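Uncharacterized protein AsqI (Emericella nidulans, PDB 5YY3) catalyses the zinc-dependent ring contraction of 4'-methoxycyclopenin to 4'-methoxyviridicatin, with loss of methyl isocyanate, in the biosynthesis of the aspoquinolone mycotoxins. Local coordinates at residues A[224-229]-A[396-401]; A[427-432]-A[639-644]; A[459-464]-A[539-544]; A[475-478]-A[484-487]. All blocks are in the same frame, centred on the assembly; numbering follows the deposited sequence.

Overall arrangement
Interaction 1 lies in the helical, hemocyanin-like domain, where it joins helices 210-231 and 391-410; helix 210-231 also carries the zinc ligand His218, whose side chain is about 9 Å from that of Lys398. The other three contacts belong to the β-rich part of the chain and lie away from the metal. Interaction 2 links strands 422-431 and 636-644, its centre about 24 Å from that of interaction 1. Interaction 3, about 21 Å between centres from interaction 1, touches it where Glu228 OE2 packs on Leu462 CD2 at 3.6 Å. Interaction 4 ties a peripheral loop together, about 42 Å from interaction 3 between centres, and is nested in sequence within interactions 2 and 3.

Interaction 1. Residues A[224-229]-A[396-401]; sequences RYETES and WYKHLQ
Glu226 and Lys398 reach from one helix to the other and meet in a buried salt bridge, Lys398 NZ to Glu226 OE2 at 2.7 Å. The backbones are well separated, the CA atoms of this pair being 9.5 Å apart, and two long side chains span the distance. They cross at about a right angle. The ammonium group comes to OE2 on its syn side, 25° out of the carboxylate plane, while Lys398 CD and CE lie against the carboxylate as the chains cross, CD 3.6 Å from Glu226 OE2. Lys398 gets this far because it is stretched from the start, its CG anti to the backbone N (chi1 -174°) and the rest of the chain extended. The helices joined are 210-231 and 391-410 of the domain that corresponds to the copper-binding domain of hemocyanins; here it binds zinc, and His218 on the first helix is one of the metal's ligands. Both charged ends have a second partner in the loop at Val237, whose backbone N donates to Glu226 OE2 and whose O accepts from Lys398 NZ. One turn after Lys398, Gln401 NE2 donates to a water at 3.0 Å, which in turn gives a weak hydrogen bond to Glu226 OE1.

Interaction 2. Residues A[427-432]-A[639-644]; sequences LVVRLQ and TTFKIY
Thr639 lays its methyl group against Leu427, with CG2 3.7 Å from Leu427 CG and near Leu427 CB and CD2 as well. The same methyl makes a tight approach to Leu427 O, at 3.0 Å from CG2, and so meets both the side chain and the backbone carbonyl of one residue. The first torsion of Thr639 (chi1 -168°) sets OG1 anti to the backbone N and turns the methyl toward Leu427. Two residues further along each strand, Val429 places CG2 over one face of the Phe641 ring, 4.2 Å above its plane and offset toward the rim, with CD1 the nearest ring atom. The two strands run almost parallel, at 10°, with their axes 7.2 Å apart at closest approach. They are not paired with each other: in the mixed sheet of the Ig-like domain, strand 422-431 bonds through its backbone to strand 461-475, as Val428 does with Asn470, whereas strand 636-644 pairs antiparallel with strand 571-580, as Thr639 does with Ala575, and parallel with strand 443-449. From that last strand Ile444 packs on both Val429 and Phe641, and Leu427 also rests on Ala575 and Cys577. The contact thus joins two strands of the sheet separated by more than two hundred residues of sequence. Methyl and ring groups do most of the touching, which is consistent with apolar packing holding the strands together here, their direction and spacing probably set by the hydrogen bonds each makes with its own neighbours.

Interaction 3. Residues A[459-464]-A[539-544]; sequences KAKLGH and GNYGEP
Lys461 and Tyr541 approach from opposite directions, the aliphatic part of the lysine passing the phenol oxygen before its ammonium group approaches the ring obliquely. Lys461 CD lies 3.6 Å from Tyr541 OH, and further out Lys461 NZ stands 4.5 Å from the centroid of the Tyr541 ring, 33° off the ring normal, in an off-centre cation-pi contact whose nearest ring atom is Tyr541 CE1. Lys461 begins with CG anti to the backbone N (chi1 177°) and then bends at chi2 (67°), which carries CE past Asn540. The amide of Asn540 slides by the lysine in the other direction, its ND2 3.7 Å from Lys461 CE. The lysine stem thus meets an amide and a phenol from consecutive residues. Lys461 opens strand 461-475 in the Ig-like domain, and its partners sit in the long loop between strands 523-528 and 571-580, so the contact fastens that loop to the start of a sheet strand. The polar ends answer to acidic residues outside the two segments: Lys461 NZ forms salt bridges with Glu457, Asp179 and Asp181, and Tyr541 OH is hydrogen-bonded to Glu457. Asp181, at the start of helix 180-193, also accepts from the backbone N of Tyr541 and of Gly542, which brings the helical domain into the same cluster. A water lies between Leu462 O and Asn540 ND2, but its very short approach to Leu462 O makes this bridge doubtful. Asn156 of the second subunit packs on Tyr541.

Interaction 4. Residues A[475-478]-A[484-487]; sequences SCRR and ENPQ
Arg477 reaches over to the backbone of 484-487 and gives its two terminal nitrogens to successive carbonyls. NH2 donates to Asn485 O at 2.9 Å, and NH1 to Pro486 O at 3.2 Å. Both oxygens lie at the guanidinium edge, near but not exactly in its plane. The bonds differ in quality: NH2 approaches Asn485 O at a C=O...N angle of 145°, tilted from the carbonyl plane, whereas NH1 stands above the plane of the Pro486 carbonyl and is poorly directed. The arginine arrives there by a bend at chi3 (76°), and its NE donates to Ser479 O, so all three guanidinium nitrogens have backbone acceptors. Ser475 OG serves in two ways. It donates to Gln487 OE1 at 2.6 Å, lying in the carbonyl plane of that amide, and accepts from Arg477 N at 3.2 Å, which closes an ST turn. The other half of the Gln487 amide, NE2, is spent on Glu421 O. These bonds pin together the two ends of the loop that joins strand 461-475 to strand 487-497 at the periphery of the Ig-like domain. The Arg477 and Gln487 side chains run past each other in opposite directions, the Gln487 amide beside Arg477 CB and CD. The three acceptors named for the guanidinium are backbone carbonyls, so dipoles probably meet much of its charge.

Interaction 1. Residues A[224-229]-A[396-401]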
loop_
_atom_site.group_PDB
_atom_site.type_symbol
_atom_site.label_atom_id
_atom_site.label_comp_id
_atom_site.label_asym_id
_atom_site.label_seq_id
_atom_site.Cartn_x
_atom_site.Cartn_y
_atom_site.Cartn_z
ATOM N N ARG A 224 -16.367 17.623 -7.565
ATOM C CA ARG A 224 -15.067 18.025 -7.062
ATOM C C ARG A 224 -14.444 16.985 -6.094
ATOM O O ARG A 224 -13.258 16.645 -6.209
ATOM C CB ARG A 224 -15.183 19.388 -6.380
ATOM C CG ARG A 224 -15.426 20.551 -7.350
ATOM C CD ARG A 224 -15.425 21.872 -6.597
ATOM N NE ARG A 224 -15.604 23.023 -7.477
ATOM C CZ ARG A 224 -14.601 23.710 -8.012
ATOM N NH1 ARG A 224 -13.347 23.349 -7.767
ATOM N NH2 ARG A 224 -14.845 24.739 -8.807
ATOM N N TYR A 225 -15.238 16.499 -5.139
ATOM C CA TYR A 225 -14.784 15.465 -4.216
ATOM C C TYR A 225 -14.328 14.198 -4.936
ATOM O O TYR A 225 -13.309 13.588 -4.583
ATOM C CB TYR A 225 -15.892 15.095 -3.247
ATOM C CG TYR A 225 -15.456 14.132 -2.149
ATOM C CD1 TYR A 225 -14.473 14.499 -1.234
ATOM C CD2 TYR A 225 -16.033 12.865 -2.026
ATOM C CE1 TYR A 225 -14.083 13.637 -0.209
ATOM C CE2 TYR A 225 -15.650 11.988 -0.998
ATOM C CZ TYR A 225 -14.664 12.388 -0.099
ATOM O OH TYR A 225 -14.260 11.565 0.935
ATOM N N GLU A 226 -15.097 13.796 -5.937
ATOM C CA GLU A 226 -14.784 12.583 -6.664
ATOM C C GLU A 226 -13.548 12.803 -7.511
ATOM O O GLU A 226 -12.686 11.935 -7.592
ATOM C CB GLU A 226 -15.969 12.150 -7.519
ATOM C CG GLU A 226 -17.046 11.452 -6.704
ATOM C CD GLU A 226 -17.871 10.492 -7.537
ATOM O OE1 GLU A 226 -18.486 10.934 -8.532
ATOM O OE2 GLU A 226 -17.910 9.292 -7.203
ATOM N N THR A 227 -13.456 13.974 -8.137
ATOM C CA THR A 227 -12.277 14.304 -8.929
ATOM C C THR A 227 -11.036 14.345 -8.031
ATOM O O THR A 227 -9.957 13.900 -8.427
ATOM C CB THR A 227 -12.462 15.647 -9.657
ATOM O OG1 THR A 227 -13.551 15.524 -10.589
ATOM C CG2 THR A 227 -11.195 16.056 -10.397
ATOM N N GLU A 228 -11.191 14.876 -6.822
ATOM C CA GLU A 228 -10.082 14.950 -5.874
ATOM C C GLU A 228 -9.649 13.537 -5.503
ATOM O O GLU A 228 -8.452 13.248 -5.366
ATOM C CB GLU A 228 -10.478 15.727 -4.620
ATOM C CG GLU A 228 -9.302 16.121 -3.740
ATOM C CD GLU A 228 -8.606 17.386 -4.224
ATOM O OE1 GLU A 228 -8.964 17.897 -5.313
ATOM O OE2 GLU A 228 -7.701 17.877 -3.505
ATOM N N SER A 229 -10.635 12.661 -5.336
ATOM C CA SER A 229 -10.383 11.241 -5.136
ATOM C C SER A 229 -9.517 10.615 -6.251
ATOM O O SER A 229 -8.569 9.892 -5.974
ATOM C CB SER A 229 -11.709 10.495 -5.026
ATOM O OG SER A 229 -11.531 9.284 -4.307
ATOM N N TRP A 396 -24.270 10.363 0.899
ATOM C CA TRP A 396 -25.611 10.912 0.746
ATOM C C TRP A 396 -25.652 11.986 -0.362
ATOM O O TRP A 396 -26.558 11.970 -1.205
ATOM C CB TRP A 396 -26.126 11.487 2.074
ATOM C CG TRP A 396 -27.560 11.968 1.984
ATOM C CD1 TRP A 396 -27.981 13.261 1.926
ATOM C CD2 TRP A 396 -28.746 11.156 1.931
ATOM N NE1 TRP A 396 -29.355 13.310 1.840
ATOM C CE2 TRP A 396 -29.850 12.026 1.841
ATOM C CE3 TRP A 396 -28.983 9.776 1.931
ATOM C CZ2 TRP A 396 -31.169 11.574 1.767
ATOM C CZ3 TRP A 396 -30.290 9.322 1.863
ATOM C CH2 TRP A 396 -31.370 10.220 1.784
ATOM N N TYR A 397 -24.686 12.909 -0.374
ATOM C CA TYR A 397 -24.647 13.929 -1.437
ATOM C C TYR A 397 -24.618 13.277 -2.823
ATOM O O TYR A 397 -25.265 13.762 -3.750
ATOM C CB TYR A 397 -23.439 14.856 -1.297
ATOM C CG TYR A 397 -23.313 15.621 0.014
ATOM C CD1 TYR A 397 -24.423 15.900 0.811
ATOM C CD2 TYR A 397 -22.066 16.056 0.453
ATOM C CE1 TYR A 397 -24.285 16.611 2.017
ATOM C CE2 TYR A 397 -21.919 16.758 1.647
ATOM C CZ TYR A 397 -23.030 17.034 2.425
ATOM O OH TYR A 397 -22.868 17.728 3.606
ATOM N N LYS A 398 -23.893 12.172 -2.979
ATOM C CA LYS A 398 -23.876 11.543 -4.301
ATOM C C LYS A 398 -25.224 10.874 -4.594
ATOM O O LYS A 398 -25.618 10.770 -5.756
ATOM C CB LYS A 398 -22.736 10.528 -4.455
ATOM C CG LYS A 398 -22.648 9.996 -5.895
ATOM C CD LYS A 398 -21.321 9.331 -6.206
ATOM C CE LYS A 398 -21.382 8.567 -7.531
ATOM N NZ LYS A 398 -20.121 7.782 -7.797
ATOM N N HIS A 399 -25.943 10.453 -3.551
ATOM C CA HIS A 399 -27.317 9.970 -3.735
ATOM C C HIS A 399 -28.223 11.088 -4.222
ATOM O O HIS A 399 -28.968 10.895 -5.173
ATOM C CB HIS A 399 -27.889 9.384 -2.445
ATOM C CG HIS A 399 -29.325 8.964 -2.558
ATOM N ND1 HIS A 399 -29.770 8.069 -3.509
ATOM C CD2 HIS A 399 -30.413 9.306 -1.827
ATOM C CE1 HIS A 399 -31.067 7.880 -3.365
ATOM N NE2 HIS A 399 -31.482 8.617 -2.350
ATOM N N LEU A 400 -28.181 12.244 -3.558
ATOM C CA LEU A 400 -28.870 13.437 -4.069
ATOM C C LEU A 400 -28.537 13.674 -5.542
ATOM O O LEU A 400 -29.428 13.934 -6.357
ATOM C CB LEU A 400 -28.498 14.686 -3.252
ATOM C CG LEU A 400 -28.868 14.606 -1.773
ATOM C CD1 LEU A 400 -28.411 15.854 -1.044
ATOM C CD2 LEU A 400 -30.376 14.414 -1.632
ATOM N N GLN A 401 -27.249 13.569 -5.885
ATOM C CA GLN A 401 -26.823 13.795 -7.267
ATOM C C GLN A 401 -27.527 12.833 -8.235
ATOM O O GLN A 401 -27.770 13.175 -9.404
ATOM C CB GLN A 401 -25.308 13.647 -7.401
ATOM C CG GLN A 401 -24.762 14.090 -8.755
ATOM C CD GLN A 401 -23.358 13.556 -9.026
ATOM O OE1 GLN A 401 -23.127 12.338 -9.012
ATOM N NE2 GLN A 401 -22.411 14.467 -9.275
HETATM O O HOH W 1 -19.752 13.508 -10.269
#

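Interaction 2. Residues A[427-432]-A[639-644]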
loop_
_atom_site.group_PDB
_atom_site.type_symbol
_atom_site.label_atom_id
_atom_site.label_comp_id
_atom_site.label_asym_id
_atom_site.label_seq_id
_atom_site.Cartn_x
_atom_site.Cartn_y
_atom_site.Cartn_z
ATOM N N LEU A 427 -8.555 28.610 -26.286
ATOM C CA LEU A 427 -8.762 28.581 -24.849
ATOM C C LEU A 427 -7.472 28.155 -24.159
ATOM O O LEU A 427 -6.869 27.152 -24.528
ATOM C CB LEU A 427 -9.908 27.625 -24.487
ATOM C CG LEU A 427 -10.212 27.442 -23.000
ATOM C CD1 LEU A 427 -10.582 28.780 -22.383
ATOM C CD2 LEU A 427 -11.337 26.425 -22.806
ATOM N N VAL A 428 -7.043 28.925 -23.168
ATOM C CA VAL A 428 -5.854 28.583 -22.416
ATOM C C VAL A 428 -6.102 28.687 -20.889
ATOM O O VAL A 428 -6.790 29.601 -20.422
ATOM C CB VAL A 428 -4.658 29.491 -22.825
ATOM C CG1 VAL A 428 -3.418 29.121 -22.061
ATOM C CG2 VAL A 428 -4.377 29.387 -24.328
ATOM N N VAL A 429 -5.562 27.739 -20.124
ATOM C CA VAL A 429 -5.450 27.885 -18.666
ATOM C C VAL A 429 -3.953 27.973 -18.313
ATOM O O VAL A 429 -3.181 27.098 -18.715
ATOM C CB VAL A 429 -6.134 26.696 -17.907
ATOM C CG1 VAL A 429 -6.147 26.935 -16.405
ATOM C CG2 VAL A 429 -7.567 26.492 -18.416
ATOM N N ARG A 430 -3.543 29.033 -17.607
ATOM C CA ARG A 430 -2.111 29.320 -17.360
ATOM C C ARG A 430 -1.851 29.781 -15.960
ATOM O O ARG A 430 -2.732 30.345 -15.330
ATOM C CB ARG A 430 -1.564 30.482 -18.204
ATOM C CG ARG A 430 -2.181 30.757 -19.508
ATOM C CD ARG A 430 -1.230 31.618 -20.336
ATOM N NE ARG A 430 -1.443 33.054 -20.239
ATOM C CZ ARG A 430 -0.924 33.900 -21.119
ATOM N NH1 ARG A 430 -0.164 33.418 -22.094
ATOM N NH2 ARG A 430 -1.147 35.207 -21.034
ATOM N N LEU A 431 -0.601 29.678 -15.532
ATOM C CA LEU A 431 -0.142 30.411 -14.361
ATOM C C LEU A 431 -0.167 31.911 -14.646
ATOM O O LEU A 431 -0.049 32.349 -15.795
ATOM C CB LEU A 431 1.273 29.987 -13.971
ATOM C CG LEU A 431 1.466 28.551 -13.488
ATOM C CD1 LEU A 431 2.951 28.219 -13.428
ATOM C CD2 LEU A 431 0.822 28.388 -12.114
ATOM N N GLN A 432 -0.325 32.701 -13.594
ATOM C CA GLN A 432 -0.224 34.133 -13.748
ATOM C C GLN A 432 1.246 34.528 -13.856
ATOM O O GLN A 432 1.611 35.395 -14.649
ATOM C CB GLN A 432 -0.884 34.844 -12.582
ATOM C CG GLN A 432 -2.390 34.834 -12.630
ATOM C CD GLN A 432 -2.959 35.678 -11.524
ATOM O OE1 GLN A 432 -2.482 36.791 -11.271
ATOM N NE2 GLN A 432 -3.954 35.146 -10.826
ATOM N N THR A 639 -9.788 22.692 -24.581
ATOM C CA THR A 639 -8.347 22.579 -24.612
ATOM C C THR A 639 -7.890 21.722 -23.442
ATOM O O THR A 639 -8.532 21.702 -22.392
ATOM C CB THR A 639 -7.680 23.971 -24.570
ATOM O OG1 THR A 639 -6.289 23.852 -24.889
ATOM C CG2 THR A 639 -7.805 24.576 -23.192
ATOM N N THR A 640 -6.796 20.995 -23.619
ATOM C CA THR A 640 -6.286 20.170 -22.531
ATOM C C THR A 640 -5.264 20.976 -21.724
ATOM O O THR A 640 -4.619 21.865 -22.249
ATOM C CB THR A 640 -5.669 18.853 -23.059
ATOM O OG1 THR A 640 -6.583 18.241 -23.973
ATOM C CG2 THR A 640 -5.429 17.855 -21.913
ATOM N N PHE A 641 -5.163 20.698 -20.431
ATOM C CA PHE A 641 -4.122 21.271 -19.588
ATOM C C PHE A 641 -3.801 20.254 -18.508
ATOM O O PHE A 641 -4.502 19.265 -18.350
ATOM C CB PHE A 641 -4.550 22.605 -18.966
ATOM C CG PHE A 641 -5.674 22.486 -17.960
ATOM C CD1 PHE A 641 -6.985 22.317 -18.383
ATOM C CD2 PHE A 641 -5.425 22.569 -16.598
ATOM C CE1 PHE A 641 -8.023 22.214 -17.466
ATOM C CE2 PHE A 641 -6.461 22.480 -15.684
ATOM C CZ PHE A 641 -7.754 22.302 -16.122
ATOM N N LYS A 642 -2.743 20.503 -17.757
ATOM C CA LYS A 642 -2.356 19.570 -16.732
ATOM C C LYS A 642 -2.217 20.286 -15.400
ATOM O O LYS A 642 -1.734 21.422 -15.327
ATOM C CB LYS A 642 -1.043 18.868 -17.107
ATOM C CG LYS A 642 -1.167 17.875 -18.275
ATOM C CD LYS A 642 0.145 17.098 -18.462
ATOM C CE LYS A 642 0.237 16.428 -19.822
ATOM N NZ LYS A 642 1.408 15.500 -19.897
ATOM N N ILE A 643 -2.661 19.617 -14.347
ATOM C CA ILE A 643 -2.433 20.092 -12.990
ATOM C C ILE A 643 -1.373 19.233 -12.305
ATOM O O ILE A 643 -1.483 18.004 -12.276
ATOM C CB ILE A 643 -3.729 20.079 -12.172
ATOM C CG1 ILE A 643 -4.800 20.857 -12.931
ATOM C CG2 ILE A 643 -3.501 20.675 -10.806
ATOM C CD1 ILE A 643 -6.133 20.855 -12.243
ATOM N N TYR A 644 -0.365 19.911 -11.758
ATOM C CA TYR A 644 0.773 19.299 -11.075
ATOM C C TYR A 644 0.673 19.493 -9.569
ATOM O O TYR A 644 0.503 20.610 -9.074
ATOM C CB TYR A 644 2.100 19.902 -11.563
ATOM C CG TYR A 644 2.433 19.608 -13.010
ATOM C CD1 TYR A 644 1.744 20.241 -14.043
ATOM C CD2 TYR A 644 3.455 18.712 -13.344
ATOM C CE1 TYR A 644 2.045 19.969 -15.372
ATOM C CE2 TYR A 644 3.762 18.433 -14.662
ATOM C CZ TYR A 644 3.055 19.066 -15.673
ATOM O OH TYR A 644 3.351 18.798 -16.987
#

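Interaction 3. Residues A[459-464]-A[539-544]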
loop_
_atom_site.group_PDB
_atom_site.type_symbol
_atom_site.label_atom_id
_atom_site.label_comp_id
_atom_site.label_asym_id
_atom_site.label_seq_id
_atom_site.Cartn_x
_atom_site.Cartn_y
_atom_site.Cartn_z
ATOM N N LYS A 459 -4.037 16.798 8.038
ATOM C CA LYS A 459 -3.211 16.204 6.982
ATOM C C LYS A 459 -2.541 17.215 6.039
ATOM O O LYS A 459 -1.376 17.047 5.698
ATOM C CB LYS A 459 -4.040 15.194 6.172
ATOM C CG LYS A 459 -4.433 13.938 6.976
ATOM C CD LYS A 459 -4.569 12.706 6.064
ATOM C CE LYS A 459 -4.927 11.441 6.848
ATOM N NZ LYS A 459 -6.200 11.585 7.642
ATOM N N ALA A 460 -3.268 18.249 5.622
ATOM C CA ALA A 460 -2.713 19.296 4.757
ATOM C C ALA A 460 -3.676 20.479 4.625
ATOM O O ALA A 460 -4.839 20.394 5.021
ATOM C CB ALA A 460 -2.384 18.740 3.369
ATOM N N LYS A 461 -3.158 21.583 4.099
ATOM C CA LYS A 461 -3.968 22.703 3.642
ATOM C C LYS A 461 -3.690 22.894 2.159
ATOM O O LYS A 461 -2.589 23.306 1.796
ATOM C CB LYS A 461 -3.643 23.993 4.404
ATOM C CG LYS A 461 -4.426 25.221 3.918
ATOM C CD LYS A 461 -5.918 25.071 4.230
ATOM C CE LYS A 461 -6.723 26.287 3.809
ATOM N NZ LYS A 461 -8.090 26.289 4.418
ATOM N N LEU A 462 -4.660 22.578 1.308
ATOM C CA LEU A 462 -4.463 22.683 -0.134
ATOM C C LEU A 462 -4.420 24.154 -0.543
ATOM O O LEU A 462 -5.001 25.021 0.113
ATOM C CB LEU A 462 -5.565 21.948 -0.891
ATOM C CG LEU A 462 -5.453 21.976 -2.426
ATOM C CD1 LEU A 462 -4.171 21.296 -2.888
ATOM C CD2 LEU A 462 -6.662 21.339 -3.104
ATOM N N GLY A 463 -3.709 24.434 -1.623
ATOM C CA GLY A 463 -3.670 25.756 -2.209
ATOM C C GLY A 463 -3.182 25.604 -3.633
ATOM O O GLY A 463 -2.784 24.510 -4.055
ATOM N N HIS A 464 -3.211 26.688 -4.395
ATOM C CA HIS A 464 -2.666 26.614 -5.737
ATOM C C HIS A 464 -1.966 27.914 -6.105
ATOM O O HIS A 464 -2.317 28.984 -5.596
ATOM C CB HIS A 464 -3.774 26.302 -6.742
ATOM C CG HIS A 464 -4.787 27.395 -6.864
ATOM N ND1 HIS A 464 -4.596 28.498 -7.667
ATOM C CD2 HIS A 464 -5.993 27.568 -6.269
ATOM C CE1 HIS A 464 -5.643 29.298 -7.569
ATOM N NE2 HIS A 464 -6.508 28.755 -6.731
ATOM N N GLY A 539 -9.303 35.351 1.619
ATOM C CA GLY A 539 -8.075 34.595 1.748
ATOM C C GLY A 539 -8.353 33.398 2.639
ATOM O O GLY A 539 -9.495 33.199 3.076
ATOM N N ASN A 540 -7.324 32.596 2.909
ATOM C CA ASN A 540 -7.448 31.465 3.831
ATOM C C ASN A 540 -7.966 31.876 5.198
ATOM O O ASN A 540 -7.597 32.943 5.708
ATOM C CB ASN A 540 -6.099 30.768 4.010
ATOM C CG ASN A 540 -5.823 29.756 2.930
ATOM O OD1 ASN A 540 -6.670 29.508 2.056
ATOM N ND2 ASN A 540 -4.626 29.172 2.964
ATOM N N TYR A 541 -8.809 31.019 5.780
ATOM C CA TYR A 541 -9.355 31.220 7.120
ATOM C C TYR A 541 -10.218 32.481 7.212
ATOM O O TYR A 541 -10.249 33.168 8.243
ATOM C CB TYR A 541 -8.218 31.235 8.148
ATOM C CG TYR A 541 -7.314 30.046 7.932
ATOM C CD1 TYR A 541 -7.772 28.750 8.175
ATOM C CD2 TYR A 541 -6.025 30.204 7.434
ATOM C CE1 TYR A 541 -6.966 27.645 7.943
ATOM C CE2 TYR A 541 -5.211 29.109 7.202
ATOM C CZ TYR A 541 -5.689 27.834 7.456
ATOM O OH TYR A 541 -4.877 26.751 7.225
ATOM N N GLY A 542 -10.930 32.757 6.122
ATOM C CA GLY A 542 -11.899 33.837 6.089
ATOM C C GLY A 542 -11.304 35.230 6.177
ATOM O O GLY A 542 -12.020 36.173 6.504
ATOM N N GLU A 543 -10.007 35.373 5.898
ATOM C CA GLU A 543 -9.391 36.701 5.799
ATOM C C GLU A 543 -9.970 37.464 4.619
ATOM O O GLU A 543 -10.084 36.920 3.522
ATOM C CB GLU A 543 -7.871 36.600 5.652
ATOM C CG GLU A 543 -7.164 36.089 6.890
ATOM C CD GLU A 543 -7.090 37.140 7.984
ATOM O OE1 GLU A 543 -6.474 38.210 7.744
ATOM O OE2 GLU A 543 -7.660 36.902 9.075
ATOM N N PRO A 544 -10.322 38.738 4.828
ATOM C CA PRO A 544 -11.047 39.463 3.784
ATOM C C PRO A 544 -10.160 39.847 2.615
ATOM O O PRO A 544 -8.936 39.848 2.735
ATOM C CB PRO A 544 -11.551 40.718 4.504
ATOM C CG PRO A 544 -10.893 40.722 5.865
ATOM C CD PRO A 544 -9.866 39.636 5.896
HETATM O O HOH W 2 -3.777 27.018 0.897
#

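Interaction 4. Residues A[475-478]-A[484-487]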
loop_
_atom_site.group_PDB
_atom_site.type_symbol
_atom_site.label_atom_id
_atom_site.label_comp_id
_atom_site.label_asym_id
_atom_site.label_seq_id
_atom_site.Cartn_x
_atom_site.Cartn_y
_atom_site.Cartn_z
ATOM N N SER A 475 -16.690 38.201 -33.204
ATOM C CA SER A 475 -18.112 38.268 -33.469
ATOM C C SER A 475 -18.455 37.668 -34.814
ATOM O O SER A 475 -17.625 37.566 -35.712
ATOM C CB SER A 475 -18.625 39.700 -33.392
ATOM O OG SER A 475 -20.015 39.738 -33.673
ATOM N N CYS A 476 -19.725 37.325 -34.928
ATOM C CA CYS A 476 -20.262 36.442 -35.937
ATOM C C CYS A 476 -21.655 37.022 -36.304
ATOM O O CYS A 476 -22.306 36.612 -37.272
ATOM C CB CYS A 476 -20.293 35.014 -35.345
ATOM S SG CYS A 476 -21.252 33.728 -36.130
ATOM N N ARG A 477 -22.064 38.013 -35.507
ATOM C CA ARG A 477 -23.358 38.709 -35.598
ATOM C C ARG A 477 -23.534 39.427 -36.946
ATOM O O ARG A 477 -22.571 39.997 -37.478
ATOM C CB ARG A 477 -23.467 39.719 -34.441
ATOM C CG ARG A 477 -24.880 40.073 -34.000
ATOM C CD ARG A 477 -24.885 41.059 -32.807
ATOM N NE ARG A 477 -24.561 42.429 -33.222
ATOM C CZ ARG A 477 -24.635 43.499 -32.433
ATOM N NH1 ARG A 477 -25.024 43.378 -31.171
ATOM N NH2 ARG A 477 -24.329 44.697 -32.912
ATOM N N ARG A 478 -24.754 39.412 -37.492
ATOM C CA ARG A 478 -25.013 39.980 -38.827
ATOM C C ARG A 478 -24.672 41.474 -38.904
ATOM O O ARG A 478 -23.931 41.908 -39.792
ATOM C CB ARG A 478 -26.470 39.737 -39.238
ATOM C CG ARG A 478 -26.627 38.661 -40.317
ATOM C CD ARG A 478 -27.982 37.965 -40.251
ATOM N NE ARG A 478 -28.165 37.202 -39.012
ATOM C CZ ARG A 478 -29.293 37.176 -38.301
ATOM N NH1 ARG A 478 -30.353 37.879 -38.694
ATOM N NH2 ARG A 478 -29.365 36.451 -37.191
ATOM N N GLU A 484 -22.066 51.894 -30.475
ATOM C CA GLU A 484 -23.475 52.270 -30.440
ATOM C C GLU A 484 -24.380 51.070 -30.177
ATOM O O GLU A 484 -25.379 51.193 -29.478
ATOM C CB GLU A 484 -23.894 52.948 -31.752
ATOM C CG GLU A 484 -23.238 54.302 -32.014
ATOM C CD GLU A 484 -21.876 54.193 -32.698
ATOM O OE1 GLU A 484 -21.427 53.060 -32.977
ATOM O OE2 GLU A 484 -21.248 55.245 -32.960
ATOM N N ASN A 485 -24.038 49.923 -30.760
ATOM C CA ASN A 485 -24.787 48.679 -30.545
ATOM C C ASN A 485 -23.837 47.520 -30.213
ATOM O O ASN A 485 -23.477 46.737 -31.100
ATOM C CB ASN A 485 -25.627 48.350 -31.781
ATOM C CG ASN A 485 -26.611 47.203 -31.555
ATOM O OD1 ASN A 485 -26.675 46.596 -30.479
ATOM N ND2 ASN A 485 -27.409 46.917 -32.583
ATOM N N PRO A 486 -23.425 47.417 -28.938
ATOM C CA PRO A 486 -22.497 46.374 -28.480
ATOM C C PRO A 486 -23.111 44.974 -28.543
ATOM O O PRO A 486 -24.333 44.843 -28.438
ATOM C CB PRO A 486 -22.209 46.761 -27.017
ATOM C CG PRO A 486 -22.733 48.142 -26.845
ATOM C CD PRO A 486 -23.856 48.281 -27.826
ATOM N N GLN A 487 -22.277 43.953 -28.726
ATOM C CA GLN A 487 -22.706 42.564 -28.542
ATOM C C GLN A 487 -22.330 42.101 -27.146
ATOM O O GLN A 487 -21.153 42.130 -26.773
ATOM C CB GLN A 487 -22.072 41.640 -29.575
ATOM C CG GLN A 487 -22.579 40.215 -29.496
ATOM C CD GLN A 487 -22.088 39.376 -30.661
ATOM O OE1 GLN A 487 -21.166 39.769 -31.364
ATOM N NE2 GLN A 487 -22.716 38.235 -30.885
#